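Long-range contacts in Crov588 (PDB 6NYR), which is of unknown function but folds from FNIP-type leucine-rich repeats into a circular solenoid: residues K7-T12 against K32-E37; N14-D19 against G39-Q44; K23-L28 against L49-I54; H167-D172 against Y189-R194. All blocks are in the same frame, centred on the assembly; numbering follows the deposited sequence. Where two conformers were deposited one is given.

Contact 1: residues K7-T12 against K32-E37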
# COMPACT_ATOMS: atom_id res chain seq x y z
N LYS A 7 -11.75 11.58 -13.29
CA LYS A 7 -10.38 11.06 -13.42
C LYS A 7 -10.30 10.19 -14.66
O LYS A 7 -10.98 9.16 -14.71
CB LYS A 7 -9.96 10.33 -12.16
CG LYS A 7 -8.46 10.07 -12.00
CD LYS A 7 -8.08 8.62 -12.23
CE LYS A 7 -6.56 8.46 -12.35
NZ LYS A 7 -6.05 7.56 -11.26
N GLU A 8 -9.44 10.54 -15.63
CA GLU A 8 -9.35 9.77 -16.87
C GLU A 8 -10.71 9.67 -17.54
O GLU A 8 -11.24 10.68 -18.01
CB GLU A 8 -8.70 8.39 -16.59
CG GLU A 8 -7.21 8.53 -16.27
CD GLU A 8 -6.57 7.24 -15.74
OE1 GLU A 8 -7.31 6.38 -15.22
OE2 GLU A 8 -5.32 7.12 -15.79
N THR A 9 -11.26 8.47 -17.62
CA THR A 9 -12.59 8.27 -18.18
C THR A 9 -13.69 8.13 -17.13
O THR A 9 -14.88 8.20 -17.47
CB THR A 9 -12.65 7.07 -19.14
OG1 THR A 9 -12.35 5.89 -18.39
CG2 THR A 9 -11.65 7.23 -20.29
N ILE A 10 -13.32 7.92 -15.88
CA ILE A 10 -14.26 7.59 -14.82
C ILE A 10 -14.68 8.88 -14.11
O ILE A 10 -13.85 9.61 -13.57
CB ILE A 10 -13.64 6.59 -13.83
CG1 ILE A 10 -13.19 5.34 -14.59
CG2 ILE A 10 -14.64 6.24 -12.73
CD1 ILE A 10 -12.75 4.19 -13.70
N LEU A 11 -15.98 9.14 -14.13
CA LEU A 11 -16.60 10.15 -13.27
C LEU A 11 -17.12 9.47 -12.00
O LEU A 11 -17.88 8.49 -12.09
CB LEU A 11 -17.74 10.87 -13.99
CG LEU A 11 -18.48 11.91 -13.17
CD1 LEU A 11 -19.09 12.99 -14.07
CD2 LEU A 11 -19.58 11.27 -12.32
N THR A 12 -16.74 9.99 -10.84
CA THR A 12 -17.15 9.47 -9.55
C THR A 12 -17.93 10.55 -8.81
O THR A 12 -17.38 11.62 -8.54
CB THR A 12 -15.94 9.02 -8.72
OG1 THR A 12 -15.14 8.10 -9.48
CG2 THR A 12 -16.38 8.37 -7.42
N LYS A 32 -15.26 12.19 -23.03
CA LYS A 32 -14.07 11.47 -22.58
C LYS A 32 -14.34 10.57 -21.38
O LYS A 32 -13.41 9.92 -20.90
CB LYS A 32 -12.93 12.44 -22.26
CG LYS A 32 -11.52 11.83 -22.49
CD LYS A 32 -11.38 11.14 -23.86
CE LYS A 32 -10.02 11.36 -24.52
NZ LYS A 32 -9.23 10.11 -24.68
N ILE A 33 -15.57 10.51 -20.87
CA ILE A 33 -15.90 9.66 -19.73
C ILE A 33 -16.61 8.41 -20.24
O ILE A 33 -17.57 8.50 -21.01
CB ILE A 33 -16.75 10.39 -18.68
CG1 ILE A 33 -18.13 10.76 -19.24
CG2 ILE A 33 -16.01 11.63 -18.18
CD1 ILE A 33 -19.05 11.41 -18.19
N ASP A 34 -16.12 7.25 -19.81
CA ASP A 34 -16.72 5.97 -20.15
C ASP A 34 -17.64 5.42 -19.08
O ASP A 34 -18.59 4.69 -19.40
CB ASP A 34 -15.62 4.91 -20.37
CG ASP A 34 -15.04 4.92 -21.75
OD1 ASP A 34 -15.81 5.15 -22.71
OD2 ASP A 34 -13.82 4.69 -21.89
N THR A 35 -17.38 5.75 -17.82
CA THR A 35 -18.04 5.10 -16.70
C THR A 35 -18.58 6.14 -15.73
O THR A 35 -18.10 7.27 -15.66
CB THR A 35 -17.06 4.18 -15.96
OG1 THR A 35 -16.35 4.94 -14.97
CG2 THR A 35 -16.05 3.58 -16.93
N ILE A 36 -19.59 5.72 -14.98
CA ILE A 36 -20.09 6.48 -13.84
C ILE A 36 -19.91 5.60 -12.61
O ILE A 36 -20.27 4.41 -12.63
CB ILE A 36 -21.56 6.89 -14.00
CG1 ILE A 36 -21.71 7.90 -15.13
CG2 ILE A 36 -22.08 7.47 -12.69
CD1 ILE A 36 -23.15 8.20 -15.49
N GLU A 37 -19.37 6.17 -11.54
CA GLU A 37 -19.27 5.50 -10.25
C GLU A 37 -20.20 6.21 -9.27
O GLU A 37 -20.01 7.39 -8.98
CB GLU A 37 -17.84 5.50 -9.72
CG GLU A 37 -16.91 4.54 -10.45
CD GLU A 37 -15.53 4.48 -9.81
OE1 GLU A 37 -15.27 5.28 -8.89
OE2 GLU A 37 -14.71 3.63 -10.23
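Glu37 N donates to Leu11 O over 2.8 Å, a backbone bond joining strands 10-12 and 35-37. Leu11 N in turn donates to Thr35 O at 3.2 Å, so Leu11 straddles Ile36 with its amide and its carbonyl. Ile10, Leu11 and Thr12 pair with Thr35, Ile36 and Glu37 in parallel register, directions differing by 22°, the strand-on-strand pairing of a leucine-rich-repeat solenoid. Ile10, Thr12, Thr35 and Glu37 share one face. There the hydroxyl of Thr12 donates to the Glu37 carboxylate, OG1 to OE1 2.9 Å, arriving from above the carboxylate plane, 53° out of it. Beyond CG the Glu37 chain is extended, and its CG and CD pass over the CG2 methyl of Ile10, CD 3.5 Å from CG2. Thr35 places its hydroxyl between its own N and carbonyl carbon (chi1 87°), which brings OG1 close against the branch point of Ile10, 3.1 Å from CG2. Before the strands begin, Thr9 lays its CG2 methyl 3.3 Å from Lys32 O and crosses the Asp34 side chain at a slant, CG2 to OD2 3.7 Å; Asp34 OD1 forms a salt bridge with Lys55. Leu11 and Ile36 turn to the other face, and the Leu11 tip reaches toward Ile33, CD1 to CD1 4.4 Å. That apolar side is roofed by helix 25-28: Ile27 and Leu28 rest on Leu11, Leu28 also on Ile36. Strand 10-12 lies between antiparallel strand 5-7, bonded through Thr5, and strand 35-37, which passes the parallel pairing on to strand 56-58.

Contact 2: residues N14-D19 against G39-Q44; sequences NNEFND and GEKFNQ
The rings of Phe17 and Phe42 lie side by side and point the same way: CD1 of Phe42 comes to the edge of the Phe17 ring near its plane, 4.0 Å from CD2, while Phe17 approaches the Phe42 ring obliquely. Over one face of the Phe42 ring, above its centre, sits the backbone N of Gln44, and Asp19 O lies at its edge, in plane, 3.9 Å from CE1. A face of the Phe17 ring carries Asp19 N near the rim. Phe38 stacks on Phe42, and Phe17 meets Tyr24 edge-to-face. The polar anchor is the Asn18 amide, brought across because its CG is anti to the backbone N (chi1 -170°). Its OD1 accepts two N-H groups, Asn43 N at 2.9 Å and Gln44 NE2 at 3.1 Å, from opposite faces of the amide plane. The Gln44 chain bends at CG to cross Asn18 at about a right angle, the two amide planes 41° apart. Farther along, Lys41 N makes a weak bond to Asn15 O at 3.4 Å, and the aliphatic part of Lys41 runs alongside Glu16, Lys41 CG to Glu16 OE1 3.9 Å. Glu16 OE2 stands 4.6 Å from Glu40 OE1, like charges that the nearby lysine may ease. Asn43 repeats the role of Asn18 one turn on, its OD1 taking the backbone N of Asn66. Such successive Phe-Asn turns recall the asparagine position of leucine-rich repeats. Two N-H groups, both well out of the amide plane, probably restrain the Asn18 amide, and this turn is tied to the next by a side-chain carbonyl as well as by phenylalanines packed side by side.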
# COMPACT_ATOMS: atom_id res chain seq x y z
N ASN A 14 -19.92 12.03 -5.38
CA ASN A 14 -19.57 12.03 -3.97
C ASN A 14 -20.12 10.77 -3.32
O ASN A 14 -21.12 10.20 -3.77
CB ASN A 14 -20.13 13.29 -3.29
CG ASN A 14 -19.21 13.83 -2.21
OD1 ASN A 14 -18.59 14.88 -2.40
ND2 ASN A 14 -19.18 13.17 -1.06
N ASN A 15 -19.47 10.33 -2.24
CA ASN A 15 -20.01 9.19 -1.51
C ASN A 15 -21.27 9.58 -0.74
O ASN A 15 -21.99 8.69 -0.27
CB ASN A 15 -18.98 8.62 -0.54
CG ASN A 15 -19.41 7.28 0.04
OD1 ASN A 15 -19.92 7.21 1.15
ND2 ASN A 15 -19.22 6.21 -0.73
N GLU A 16 -21.54 10.88 -0.62
CA GLU A 16 -22.74 11.38 0.03
C GLU A 16 -23.72 11.97 -0.97
O GLU A 16 -24.76 12.51 -0.58
CB GLU A 16 -22.35 12.46 1.06
CG GLU A 16 -21.32 11.99 2.08
CD GLU A 16 -21.88 10.99 3.07
OE1 GLU A 16 -22.99 11.23 3.60
OE2 GLU A 16 -21.22 9.96 3.31
N PHE A 17 -23.42 11.84 -2.27
CA PHE A 17 -24.19 12.49 -3.32
C PHE A 17 -25.50 11.74 -3.51
O PHE A 17 -25.50 10.54 -3.83
CB PHE A 17 -23.40 12.53 -4.62
CG PHE A 17 -24.18 13.06 -5.80
CD1 PHE A 17 -24.09 14.40 -6.17
CD2 PHE A 17 -25.01 12.23 -6.54
CE1 PHE A 17 -24.81 14.88 -7.25
CE2 PHE A 17 -25.73 12.71 -7.62
CZ PHE A 17 -25.63 14.04 -7.97
N ASN A 18 -26.62 12.43 -3.31
CA ASN A 18 -27.95 11.87 -3.47
C ASN A 18 -28.84 13.01 -3.99
O ASN A 18 -29.71 13.54 -3.29
CB ASN A 18 -28.50 11.28 -2.18
CG ASN A 18 -29.77 10.47 -2.40
OD1 ASN A 18 -30.11 10.13 -3.54
ND2 ASN A 18 -30.48 10.19 -1.32
N ASP A 19 -28.62 13.40 -5.24
CA ASP A 19 -29.41 14.43 -5.90
C ASP A 19 -29.94 13.92 -7.23
O ASP A 19 -29.25 13.17 -7.93
CB ASP A 19 -28.56 15.69 -6.13
CG ASP A 19 -28.42 16.54 -4.89
OD1 ASP A 19 -29.34 16.53 -4.05
OD2 ASP A 19 -27.39 17.23 -4.77
N GLY A 39 -22.06 6.16 -5.34
CA GLY A 39 -21.58 5.89 -4.00
C GLY A 39 -22.61 5.30 -3.07
O GLY A 39 -23.58 4.68 -3.50
N GLU A 40 -22.42 5.51 -1.76
CA GLU A 40 -23.28 4.90 -0.77
C GLU A 40 -24.68 5.49 -0.82
O GLU A 40 -25.68 4.77 -0.87
CB GLU A 40 -22.69 5.08 0.63
CG GLU A 40 -23.30 4.19 1.70
CD GLU A 40 -22.68 4.41 3.07
OE1 GLU A 40 -22.08 5.48 3.30
OE2 GLU A 40 -22.81 3.51 3.93
N LYS A 41 -24.78 6.82 -0.82
CA LYS A 41 -26.05 7.48 -0.55
C LYS A 41 -26.93 7.67 -1.77
O LYS A 41 -28.12 7.97 -1.60
CB LYS A 41 -25.78 8.85 0.10
CG LYS A 41 -25.19 8.77 1.50
CD LYS A 41 -26.21 8.24 2.51
CE LYS A 41 -25.68 8.29 3.93
NZ LYS A 41 -26.71 7.88 4.93
N PHE A 42 -26.40 7.53 -2.98
CA PHE A 42 -27.20 7.81 -4.16
C PHE A 42 -28.37 6.85 -4.26
O PHE A 42 -28.20 5.63 -4.24
CB PHE A 42 -26.34 7.72 -5.43
CG PHE A 42 -27.13 7.92 -6.70
CD1 PHE A 42 -27.55 9.19 -7.07
CD2 PHE A 42 -27.44 6.85 -7.51
CE1 PHE A 42 -28.28 9.38 -8.23
CE2 PHE A 42 -28.16 7.03 -8.67
CZ PHE A 42 -28.58 8.30 -9.03
N ASN A 43 -29.58 7.41 -4.39
CA ASN A 43 -30.80 6.62 -4.52
C ASN A 43 -31.83 7.47 -5.29
O ASN A 43 -32.81 7.97 -4.75
CB ASN A 43 -31.33 6.19 -3.16
CG ASN A 43 -32.42 5.13 -3.25
OD1 ASN A 43 -32.53 4.43 -4.26
ND2 ASN A 43 -33.23 5.02 -2.21
N GLN A 44 -31.59 7.62 -6.59
CA GLN A 44 -32.48 8.39 -7.46
C GLN A 44 -32.64 7.65 -8.78
O GLN A 44 -31.81 6.82 -9.15
CB GLN A 44 -31.92 9.80 -7.71
CG GLN A 44 -31.71 10.63 -6.46
CD GLN A 44 -32.99 10.99 -5.74
OE1 GLN A 44 -34.06 11.05 -6.35
NE2 GLN A 44 -32.90 11.22 -4.43

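Contact 3: residues K23-L28 against L49-I54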
# COMPACT_ATOMS: atom_id res chain seq x y z
N LYS A 23 -30.44 17.57 -14.13
CA LYS A 23 -29.64 18.70 -14.58
C LYS A 23 -28.20 18.33 -14.93
O LYS A 23 -27.44 19.20 -15.35
CB LYS A 23 -29.63 19.78 -13.50
CG LYS A 23 -29.61 21.20 -14.03
CD LYS A 23 -29.25 22.19 -12.93
CE LYS A 23 -29.18 23.61 -13.46
NZ LYS A 23 -28.54 24.52 -12.47
N TYR A 24 -27.82 17.06 -14.78
CA TYR A 24 -26.45 16.63 -15.01
C TYR A 24 -26.22 16.07 -16.41
O TYR A 24 -25.10 15.68 -16.73
CB TYR A 24 -26.04 15.58 -13.97
CG TYR A 24 -25.79 16.17 -12.60
CD1 TYR A 24 -26.84 16.49 -11.76
CD2 TYR A 24 -24.50 16.42 -12.15
CE1 TYR A 24 -26.63 17.03 -10.51
CE2 TYR A 24 -24.27 16.96 -10.90
CZ TYR A 24 -25.34 17.27 -10.08
OH TYR A 24 -25.13 17.81 -8.84
N TYR A 25 -27.26 16.01 -17.24
CA TYR A 25 -27.12 15.45 -18.58
C TYR A 25 -25.93 16.06 -19.31
O TYR A 25 -25.11 15.35 -19.91
CB TYR A 25 -28.41 15.67 -19.38
CG TYR A 25 -28.61 14.66 -20.49
CD1 TYR A 25 -27.99 14.82 -21.72
CD2 TYR A 25 -29.43 13.56 -20.31
CE1 TYR A 25 -28.17 13.91 -22.74
CE2 TYR A 25 -29.62 12.64 -21.32
CZ TYR A 25 -28.98 12.81 -22.53
OH TYR A 25 -29.17 11.90 -23.54
N LYS A 26 -25.82 17.39 -19.27
CA LYS A 26 -24.68 18.06 -19.88
C LYS A 26 -23.36 17.54 -19.31
O LYS A 26 -22.45 17.18 -20.06
CB LYS A 26 -24.80 19.58 -19.69
CG LYS A 26 -24.87 20.04 -18.24
CD LYS A 26 -24.89 21.58 -18.15
CE LYS A 26 -26.19 22.17 -18.69
NZ LYS A 26 -27.37 21.84 -17.83
N ILE A 27 -23.25 17.49 -17.98
CA ILE A 27 -22.02 17.02 -17.37
C ILE A 27 -21.72 15.59 -17.79
O ILE A 27 -20.56 15.24 -18.07
CB ILE A 27 -22.10 17.14 -15.83
CG1 ILE A 27 -22.24 18.61 -15.41
CG2 ILE A 27 -20.88 16.50 -15.18
CD1 ILE A 27 -22.66 18.79 -13.96
N LEU A 28 -22.75 14.75 -17.85
CA LEU A 28 -22.55 13.33 -18.11
C LEU A 28 -22.35 13.02 -19.59
O LEU A 28 -21.97 11.90 -19.92
CB LEU A 28 -23.75 12.53 -17.58
CG LEU A 28 -23.97 12.64 -16.07
CD1 LEU A 28 -25.29 11.99 -15.66
CD2 LEU A 28 -22.80 12.02 -15.30
N LEU A 49 -32.05 9.21 -17.74
CA LEU A 49 -31.21 10.33 -17.34
C LEU A 49 -29.73 10.03 -17.57
O LEU A 49 -28.87 10.64 -16.92
CB LEU A 49 -31.46 10.67 -15.88
CG LEU A 49 -32.93 10.75 -15.48
CD1 LEU A 49 -33.09 10.86 -13.98
CD2 LEU A 49 -33.59 11.95 -16.18
N ILE A 50 -29.42 9.11 -18.48
CA ILE A 50 -28.04 8.70 -18.72
C ILE A 50 -27.72 8.80 -20.21
O ILE A 50 -28.31 8.06 -21.01
CB ILE A 50 -27.79 7.27 -18.23
CG1 ILE A 50 -28.13 7.12 -16.74
CG2 ILE A 50 -26.35 6.86 -18.49
CD1 ILE A 50 -27.17 7.84 -15.83
N PRO A 51 -26.84 9.71 -20.63
CA PRO A 51 -26.48 9.76 -22.05
C PRO A 51 -25.78 8.47 -22.46
O PRO A 51 -25.33 7.68 -21.63
CB PRO A 51 -25.56 10.98 -22.17
CG PRO A 51 -25.07 11.23 -20.78
CD PRO A 51 -26.14 10.74 -19.84
N SER A 52 -25.68 8.27 -23.77
CA SER A 52 -25.22 7.00 -24.32
C SER A 52 -23.71 6.93 -24.47
O SER A 52 -23.21 5.93 -25.00
CB SER A 52 -25.89 6.74 -25.67
OG SER A 52 -25.59 7.77 -26.59
N ASN A 53 -22.98 7.96 -24.04
CA ASN A 53 -21.52 7.86 -24.05
C ASN A 53 -20.98 7.00 -22.92
O ASN A 53 -19.88 6.44 -23.05
CB ASN A 53 -20.91 9.26 -23.96
CG ASN A 53 -21.36 10.02 -22.72
OD1 ASN A 53 -22.44 9.78 -22.19
ND2 ASN A 53 -20.52 10.93 -22.25
N ILE A 54 -21.71 6.86 -21.81
CA ILE A 54 -21.22 6.09 -20.67
C ILE A 54 -21.65 4.65 -20.86
O ILE A 54 -22.83 4.36 -21.11
CB ILE A 54 -21.70 6.69 -19.33
CG1 ILE A 54 -23.13 6.33 -18.94
CG2 ILE A 54 -21.51 8.22 -19.35
CD1 ILE A 54 -23.27 4.96 -18.30
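Apolar packing centres on Pro51, which is held between Tyr25 and Leu28 of helix 25-28; the short helix on the outer side of one leucine-rich-repeat turn thus packs on the loop of the next. The Tyr25 ring, its CG anti to the backbone N (chi1 -155°), swings out beside the proline: Pro51 CD lies over one face near the rim, and CB is 3.9 Å from Tyr25 CZ. The phenol oxygen continues past the ring, OH to Pro51 CA 3.7 Å, the two side chains sliding by in opposite directions. Leu28 closes in with its CB, 3.7 Å from Pro51 CG. Leu28 and Ile54 both continue inward onto Ile36 of strand 35-37.

The polar part is one bond, Asn53 ND2 to Leu28 O at 2.9 Å with an angle of 152° at the hydrogen. The acceptor lies in the plane of the Asn53 amide, while the donor is tilted 19° from the carbonyl plane. Asn53 OD1 also lies 3.1 Å from Leu28 O without bonding, a mildly unfavourable approach. ND2 bonds weakly to Asn30 O as well. The loop thus offers an N-H to a helix-end carbonyl, which may carry slight extra negative polarisation, with Pro51 CG and Ile54 CG2 beside it.

Contact 4: residues H167-D172 against Y189-R194; sequences HLSFGD and YLEFGR
Phe170 and Phe192 stand in the same pose one turn apart, their rings near parallel (4°) but slid so far that they barely overlap, centroids 5.5 Å apart. They touch obliquely instead, Phe170 CD2 to Phe192 CD1 3.7 Å. The Leu190 CD1 methyl fills the notch between Leu168 and Phe170: it is 3.7 Å from Leu168 CD2 and meets the edge of the Phe170 ring, CE2 at 4.1 Å. Both leucines keep CG anti to the backbone N (chi1 176° and 178°), which sends them side by side into the interior. This is the leucine-rich-repeat pattern, equivalent positions of successive 22-residue turns stacking along a solenoid, two turns to each FNIP repeat, with strands 167-169 and 189-191 parallel and bonded through Leu168 N to Tyr189 O, Glu191 N to Leu168 O, and Phe170 N to Glu191 O (2.9 Å). On the opposite face the imidazole of His167 lies over the Tyr189 ring in one of two Tyr189 conformers, a tentative offset stack whose NE2 sits toward the rim; His145 and His211 extend the row. Beyond the strands Gly193 CA nestles against Gly171 O at 3.4 Å, and Asp172 CB lies over one face of the Arg194 guanidinium near its rim.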
# COMPACT_ATOMS: atom_id res chain seq x y z
N HIS A 167 -13.78 -18.91 -16.18
CA HIS A 167 -13.57 -18.51 -14.79
C HIS A 167 -14.83 -18.80 -13.99
O HIS A 167 -15.91 -18.30 -14.34
CB HIS A 167 -13.20 -17.03 -14.70
CG HIS A 167 -11.82 -16.72 -15.20
ND1 HIS A 167 -11.46 -16.85 -16.53
CD2 HIS A 167 -10.71 -16.31 -14.55
CE1 HIS A 167 -10.19 -16.52 -16.67
NE2 HIS A 167 -9.71 -16.19 -15.49
N LEU A 168 -14.69 -19.60 -12.94
CA LEU A 168 -15.80 -19.97 -12.07
C LEU A 168 -15.38 -19.81 -10.62
O LEU A 168 -14.37 -20.38 -10.20
CB LEU A 168 -16.24 -21.41 -12.33
CG LEU A 168 -17.35 -21.95 -11.41
CD1 LEU A 168 -18.66 -21.21 -11.69
CD2 LEU A 168 -17.52 -23.45 -11.57
N SER A 169 -16.16 -19.04 -9.86
CA SER A 169 -15.88 -18.79 -8.45
C SER A 169 -17.15 -19.01 -7.65
O SER A 169 -18.16 -18.34 -7.87
CB SER A 169 -15.35 -17.37 -8.22
OG SER A 169 -14.24 -17.10 -9.05
N PHE A 170 -17.10 -19.95 -6.71
CA PHE A 170 -18.21 -20.21 -5.80
C PHE A 170 -18.08 -19.35 -4.55
O PHE A 170 -16.98 -18.94 -4.16
CB PHE A 170 -18.25 -21.68 -5.41
CG PHE A 170 -18.65 -22.60 -6.51
CD1 PHE A 170 -19.98 -22.79 -6.81
CD2 PHE A 170 -17.69 -23.28 -7.25
CE1 PHE A 170 -20.36 -23.64 -7.82
CE2 PHE A 170 -18.07 -24.13 -8.27
CZ PHE A 170 -19.40 -24.31 -8.55
N GLY A 171 -19.22 -19.09 -3.91
CA GLY A 171 -19.26 -18.31 -2.70
C GLY A 171 -19.21 -19.17 -1.45
O GLY A 171 -18.96 -20.38 -1.49
N ASP A 172 -19.50 -18.53 -0.31
CA ASP A 172 -19.23 -19.15 0.98
C ASP A 172 -20.05 -20.41 1.20
O ASP A 172 -19.56 -21.39 1.79
CB ASP A 172 -19.53 -18.15 2.11
CG ASP A 172 -18.49 -17.05 2.20
OD1 ASP A 172 -17.37 -17.25 1.70
OD2 ASP A 172 -18.81 -15.99 2.77
N TYR A 189 -9.76 -21.32 -14.53
CA TYR A 189 -9.70 -20.88 -13.14
C TYR A 189 -10.91 -21.43 -12.41
O TYR A 189 -12.05 -21.17 -12.81
CB TYR A 189 -9.67 -19.35 -13.05
CG TYR A 189 -8.37 -18.69 -13.43
CD1 TYR A 189 -7.79 -18.91 -14.67
CD2 TYR A 189 -7.72 -17.83 -12.55
CE1 TYR A 189 -6.59 -18.30 -15.02
CE2 TYR A 189 -6.53 -17.22 -12.89
CZ TYR A 189 -5.97 -17.46 -14.13
OH TYR A 189 -4.78 -16.85 -14.46
N LEU A 190 -10.68 -22.17 -11.33
CA LEU A 190 -11.75 -22.69 -10.48
C LEU A 190 -11.44 -22.32 -9.04
O LEU A 190 -10.36 -22.65 -8.54
CB LEU A 190 -11.91 -24.20 -10.63
CG LEU A 190 -12.97 -24.88 -9.76
CD1 LEU A 190 -14.34 -24.24 -9.95
CD2 LEU A 190 -13.05 -26.38 -10.06
N GLU A 191 -12.38 -21.64 -8.39
CA GLU A 191 -12.24 -21.28 -6.98
C GLU A 191 -13.46 -21.73 -6.21
O GLU A 191 -14.58 -21.30 -6.50
CB GLU A 191 -12.04 -19.77 -6.80
CG GLU A 191 -11.85 -19.40 -5.33
CD GLU A 191 -11.46 -17.95 -5.12
OE1 GLU A 191 -11.13 -17.27 -6.12
OE2 GLU A 191 -11.48 -17.51 -3.96
N PHE A 192 -13.25 -22.59 -5.22
CA PHE A 192 -14.29 -22.96 -4.27
C PHE A 192 -14.26 -22.03 -3.06
O PHE A 192 -13.23 -21.44 -2.72
CB PHE A 192 -14.11 -24.41 -3.80
CG PHE A 192 -14.42 -25.42 -4.86
CD1 PHE A 192 -15.72 -25.67 -5.24
CD2 PHE A 192 -13.40 -26.12 -5.49
CE1 PHE A 192 -16.01 -26.60 -6.21
CE2 PHE A 192 -13.67 -27.05 -6.47
CZ PHE A 192 -14.98 -27.29 -6.83
N GLY A 193 -15.42 -21.92 -2.41
CA GLY A 193 -15.59 -21.02 -1.29
C GLY A 193 -15.49 -21.73 0.05
O GLY A 193 -15.08 -22.89 0.15
N ARG A 194 -15.91 -21.01 1.09
CA ARG A 194 -15.71 -21.45 2.46
C ARG A 194 -16.14 -22.91 2.67
O ARG A 194 -15.35 -23.74 3.11
CB ARG A 194 -16.51 -20.55 3.41
CG ARG A 194 -16.00 -20.49 4.83
CD ARG A 194 -16.88 -19.57 5.68
NE ARG A 194 -18.27 -20.04 5.64
CZ ARG A 194 -19.31 -19.39 6.15
NH1 ARG A 194 -19.13 -18.22 6.76
NH2 ARG A 194 -20.53 -19.90 6.05

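Overall arrangement
Contacts 1, 2 and 3 form one cluster at the N-terminal end of the solenoid, with centres 11 to 16 Å apart. Their first segments follow one another along the chain, then their second segments in the same order, so each joins equivalent parts of two successive turns: strand to strand, loop to loop, helix to loop. Leu28 of contact 3 packs on Ile33 and Ile36 of contact 1, and Tyr24 of 23-28 touches Phe17 of contact 2. Contact 4 comes later in the chain, its centre about 30 Å from that of contact 1, and pairs strands in the same parallel succession. Repeated turn-on-turn joints of this kind build the circular leucine-rich-repeat protein.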